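Local coordinates for protein alkyl hydroperoxide reductase, C subunit (Enterococcus faecalis, PDB 5Y63) that probably reduces hydrogen peroxide and organic hydroperoxides to water and alcohols as a thiol-dependent peroxiredoxin that assembles into ring-shaped decamers, at residues Phe20-Asp29 and Lys104-Leu115. Numbering follows the deposited sequence.
Sequences FDFECDAYHD and KYPMLADPNGQL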
loop_
_atom_site.group_PDB
_atom_site.type_symbol
_atom_site.label_atom_id
_atom_site.label_comp_id
_atom_site.label_asym_id
_atom_site.label_seq_id
_atom_site.Cartn_x
_atom_site.Cartn_y
_atom_site.Cartn_z
ATOM N N PHE A 20 26.102 -1.703 18.794
ATOM C CA PHE A 20 26.194 -2.066 17.379
ATOM C C PHE A 20 27.649 -2.214 16.912
ATOM O O PHE A 20 28.577 -1.717 17.557
ATOM C CB PHE A 20 25.436 -1.049 16.505
ATOM C CG PHE A 20 26.171 0.255 16.266
ATOM C CD1 PHE A 20 26.501 1.107 17.318
ATOM C CD2 PHE A 20 26.495 0.649 14.974
ATOM C CE1 PHE A 20 27.158 2.304 17.086
ATOM C CE2 PHE A 20 27.148 1.848 14.738
ATOM C CZ PHE A 20 27.481 2.676 15.796
ATOM N N ASP A 21 27.836 -2.919 15.799
ATOM C CA ASP A 21 29.156 -3.072 15.196
ATOM C C ASP A 21 29.561 -1.752 14.550
ATOM O O ASP A 21 28.832 -1.210 13.721
ATOM C CB ASP A 21 29.157 -4.195 14.153
ATOM C CG ASP A 21 30.531 -4.424 13.533
ATOM O OD1 ASP A 21 31.550 -4.010 14.129
ATOM O OD2 ASP A 21 30.592 -5.028 12.441
ATOM N N PHE A 22 30.720 -1.237 14.943
ATOM C CA PHE A 22 31.209 0.032 14.423
ATOM C C PHE A 22 32.727 0.079 14.462
ATOM O O PHE A 22 33.367 -0.684 15.184
ATOM C CB PHE A 22 30.635 1.204 15.231
ATOM C CG PHE A 22 31.402 1.515 16.488
ATOM C CD1 PHE A 22 32.466 2.409 16.464
ATOM C CD2 PHE A 22 31.065 0.912 17.694
ATOM C CE1 PHE A 22 33.180 2.692 17.616
ATOM C CE2 PHE A 22 31.778 1.193 18.849
ATOM C CZ PHE A 22 32.835 2.085 18.809
ATOM N N GLU A 23 33.284 0.993 13.677
ATOM C CA GLU A 23 34.710 1.287 13.703
ATOM C C GLU A 23 34.889 2.772 13.418
ATOM O O GLU A 23 34.179 3.335 12.584
ATOM C CB GLU A 23 35.454 0.436 12.670
ATOM C CG GLU A 23 36.967 0.442 12.843
ATOM C CD GLU A 23 37.671 -0.655 12.053
ATOM O OE1 GLU A 23 37.063 -1.229 11.118
ATOM O OE2 GLU A 23 38.848 -0.945 12.365
ATOM N N CYS A 24 35.820 3.408 14.123
ATOM C CA CYS A 24 36.063 4.839 13.947
ATOM C C CYS A 24 37.477 5.241 14.341
ATOM O O CYS A 24 38.191 4.491 15.008
ATOM C CB CYS A 24 35.061 5.647 14.769
ATOM S SG CYS A 24 35.418 5.700 16.540
ATOM N N ASP A 25 37.862 6.443 13.929
ATOM C CA ASP A 25 39.165 7.006 14.269
ATOM C C ASP A 25 39.159 7.543 15.693
ATOM O O ASP A 25 38.111 7.935 16.215
ATOM C CB ASP A 25 39.528 8.133 13.304
ATOM C CG ASP A 25 39.644 7.660 11.872
ATOM O OD1 ASP A 25 40.367 6.672 11.628
ATOM O OD2 ASP A 25 39.017 8.278 10.988
ATOM N N ALA A 26 40.339 7.563 16.308
ATOM C CA ALA A 26 40.505 8.064 17.670
ATOM C C ALA A 26 41.821 8.821 17.832
ATOM O O ALA A 26 42.684 8.790 16.956
ATOM C CB ALA A 26 40.439 6.913 18.662
ATOM N N TYR A 27 41.950 9.512 18.960
ATOM C CA TYR A 27 43.184 10.189 19.338
ATOM C C TYR A 27 43.550 9.726 20.739
ATOM O O TYR A 27 42.751 9.866 21.666
ATOM C CB TYR A 27 42.997 11.705 19.302
ATOM C CG TYR A 27 44.204 12.486 19.773
ATOM C CD1 TYR A 27 45.338 12.601 18.973
ATOM C CD2 TYR A 27 44.209 13.112 21.017
ATOM C CE1 TYR A 27 46.445 13.317 19.401
ATOM C CE2 TYR A 27 45.310 13.830 21.454
ATOM C CZ TYR A 27 46.425 13.930 20.644
ATOM O OH TYR A 27 47.519 14.646 21.077
ATOM N N HIS A 28 44.752 9.172 20.885
ATOM C CA HIS A 28 45.147 8.492 22.111
ATOM C C HIS A 28 46.643 8.671 22.360
ATOM O O HIS A 28 47.467 8.138 21.614
ATOM C CB HIS A 28 44.809 7.003 21.994
ATOM C CG HIS A 28 44.731 6.289 23.307
ATOM N ND1 HIS A 28 44.265 4.997 23.421
ATOM C CD2 HIS A 28 45.040 6.689 24.561
ATOM C CE1 HIS A 28 44.304 4.627 24.689
ATOM N NE2 HIS A 28 44.768 5.637 25.402
ATOM N N ASP A 29 46.986 9.421 23.406
ATOM C CA ASP A 29 48.384 9.695 23.754
ATOM C C ASP A 29 49.185 10.193 22.553
ATOM O O ASP A 29 50.144 9.552 22.120
ATOM C CB ASP A 29 49.047 8.452 24.361
ATOM C CG ASP A 29 48.618 8.202 25.789
ATOM O OD1 ASP A 29 48.984 9.012 26.666
ATOM O OD2 ASP A 29 47.926 7.192 26.037
ATOM N N LYS A 104 44.769 11.209 29.011
ATOM C CA LYS A 104 45.413 9.950 28.649
ATOM C C LYS A 104 44.448 8.971 27.983
ATOM O O LYS A 104 44.887 8.034 27.321
ATOM C CB LYS A 104 46.034 9.295 29.889
ATOM C CG LYS A 104 47.231 10.042 30.464
ATOM C CD LYS A 104 48.440 9.949 29.544
ATOM C CE LYS A 104 49.694 10.513 30.191
ATOM N NZ LYS A 104 50.920 10.168 29.418
ATOM N N TYR A 105 43.144 9.181 28.160
ATOM C CA TYR A 105 42.137 8.277 27.589
ATOM C C TYR A 105 41.917 8.542 26.094
ATOM O O TYR A 105 42.266 9.617 25.599
ATOM C CB TYR A 105 40.807 8.324 28.375
ATOM C CG TYR A 105 40.211 9.694 28.641
ATOM C CD1 TYR A 105 39.472 10.360 27.666
ATOM C CD2 TYR A 105 40.347 10.304 29.888
ATOM C CE1 TYR A 105 38.910 11.603 27.915
ATOM C CE2 TYR A 105 39.789 11.546 30.146
ATOM C CZ TYR A 105 39.072 12.193 29.157
ATOM O OH TYR A 105 38.520 13.428 29.410
ATOM N N PRO A 106 41.369 7.548 25.364
ATOM C CA PRO A 106 41.140 7.708 23.924
ATOM C C PRO A 106 39.971 8.637 23.591
ATOM O O PRO A 106 38.869 8.460 24.110
ATOM C CB PRO A 106 40.841 6.278 23.449
ATOM C CG PRO A 106 40.360 5.563 24.655
ATOM C CD PRO A 106 41.106 6.166 25.806
ATOM N N MET A 107 40.226 9.616 22.725
ATOM C CA MET A 107 39.203 10.546 22.263
ATOM C C MET A 107 38.665 10.105 20.901
ATOM O O MET A 107 39.336 10.269 19.876
ATOM C CB MET A 107 39.790 11.951 22.154
ATOM C CG MET A 107 40.458 12.447 23.423
ATOM S SD MET A 107 41.072 14.129 23.230
ATOM C CE MET A 107 39.541 15.057 23.323
ATOM N N LEU A 108 37.458 9.544 20.895
ATOM C CA LEU A 108 36.848 9.045 19.663
ATOM C C LEU A 108 36.336 10.191 18.798
ATOM O O LEU A 108 35.798 11.174 19.308
ATOM C CB LEU A 108 35.692 8.090 19.970
ATOM C CG LEU A 108 35.979 6.866 20.845
ATOM C CD1 LEU A 108 34.745 5.977 20.905
ATOM C CD2 LEU A 108 37.179 6.076 20.345
ATOM N N ALA A 109 36.517 10.055 17.488
ATOM C CA ALA A 109 35.988 11.007 16.522
ATOM C C ALA A 109 34.727 10.418 15.910
ATOM O O ALA A 109 34.661 9.213 15.649
ATOM C CB ALA A 109 37.016 11.286 15.440
ATOM N N ASP A 110 33.731 11.269 15.677
ATOM C CA ASP A 110 32.470 10.827 15.094
ATOM C C ASP A 110 31.911 11.856 14.109
ATOM O O ASP A 110 30.827 12.393 14.322
ATOM C CB ASP A 110 31.458 10.537 16.211
ATOM C CG ASP A 110 30.193 9.873 15.700
ATOM O OD1 ASP A 110 30.257 9.148 14.684
ATOM O OD2 ASP A 110 29.128 10.072 16.319
ATOM N N PRO A 111 32.648 12.131 13.015
ATOM C CA PRO A 111 32.143 13.109 12.049
ATOM C C PRO A 111 30.909 12.640 11.275
ATOM O O PRO A 111 30.074 13.465 10.914
ATOM C CB PRO A 111 33.331 13.314 11.092
ATOM C CG PRO A 111 34.516 12.729 11.782
ATOM C CD PRO A 111 33.970 11.618 12.618
ATOM N N ASN A 112 30.804 11.338 11.010
ATOM C CA ASN A 112 29.637 10.795 10.309
ATOM C C ASN A 112 28.397 10.705 11.197
ATOM O O ASN A 112 27.276 10.669 10.693
ATOM C CB ASN A 112 29.942 9.434 9.660
ATOM C CG ASN A 112 30.327 8.357 10.665
ATOM O OD1 ASN A 112 29.921 8.387 11.827
ATOM N ND2 ASN A 112 31.108 7.385 10.209
ATOM N N GLY A 113 28.607 10.658 12.511
ATOM C CA GLY A 113 27.509 10.686 13.479
ATOM C C GLY A 113 26.941 9.332 13.863
ATOM O O GLY A 113 25.925 9.262 14.550
ATOM N N GLN A 114 27.599 8.253 13.443
ATOM C CA GLN A 114 27.108 6.898 13.706
ATOM C C GLN A 114 26.862 6.654 15.202
ATOM O O GLN A 114 25.818 6.119 15.581
ATOM C CB GLN A 114 28.071 5.847 13.126
ATOM C CG GLN A 114 29.414 5.747 13.839
ATOM C CD GLN A 114 30.444 4.910 13.107
ATOM O OE1 GLN A 114 31.639 5.209 13.154
ATOM N NE2 GLN A 114 29.996 3.850 12.439
ATOM N N LEU A 115 27.814 7.069 16.039
ATOM C CA LEU A 115 27.719 6.880 17.491
ATOM C C LEU A 115 26.605 7.734 18.085
ATOM O O LEU A 115 25.687 7.215 18.721
ATOM C CB LEU A 115 29.054 7.216 18.180
ATOM C CG LEU A 115 30.083 6.098 18.408
ATOM C CD1 LEU A 115 30.222 5.153 17.230
ATOM C CD2 LEU A 115 31.440 6.701 18.737
#
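The imidazole of His28 lies flat against the ring of Pro106, whose CD sits 3.9 Å from the centroid of the His28 ring and 20° off its normal, with Pro106 CB under the ND1 side. Because CG of His28 stands anti to the backbone N (chi1 -161°), the ring runs alongside the proline, and its edge reaches the carbonyl of Lys104, with His28 NE2 3.1 Å from Lys104 O. One residue further on, Asp29 OD1 and Lys104 NZ form a salt bridge at 3.6 Å, the carboxylate crossing the end of the lysine chain.

Beyond this fringe the backbones pair as a short antiparallel ladder. Met107 N donates to Tyr27 O (2.7 Å), Met107 O accepts from Tyr27 N, and Ala109 N donates to Asp25 O (2.9 Å). Strand 107-109 also runs parallel to strand 77-83, while strand 23-28 forms a hairpin with strand 31-36; the pairing thus joins the N-terminal hairpin to the central sheet of the thioredoxin-like peroxiredoxin fold.

The two faces of the ladder differ. On one, Met107 brings SD to the edge of the Tyr27 ring, a Met-aromatic contact 4.0 Å from Tyr27 CD2; the methionine side chain is about 8 Å from that of Cys58, the predicted peroxidatic cysteine, and helix 87-96 packs on the tyrosine. On the other, Ala26 CB meets Leu108 CD2, and both side chains touch Val35.

Past the strands, Leu115 at the start of helix 114-119 lays CD1 over one face of Phe22, 3.9 Å from the ring centroid, in a CH-pi contact. The same methyl also lies at the edge of the Phe20 ring, near its plane.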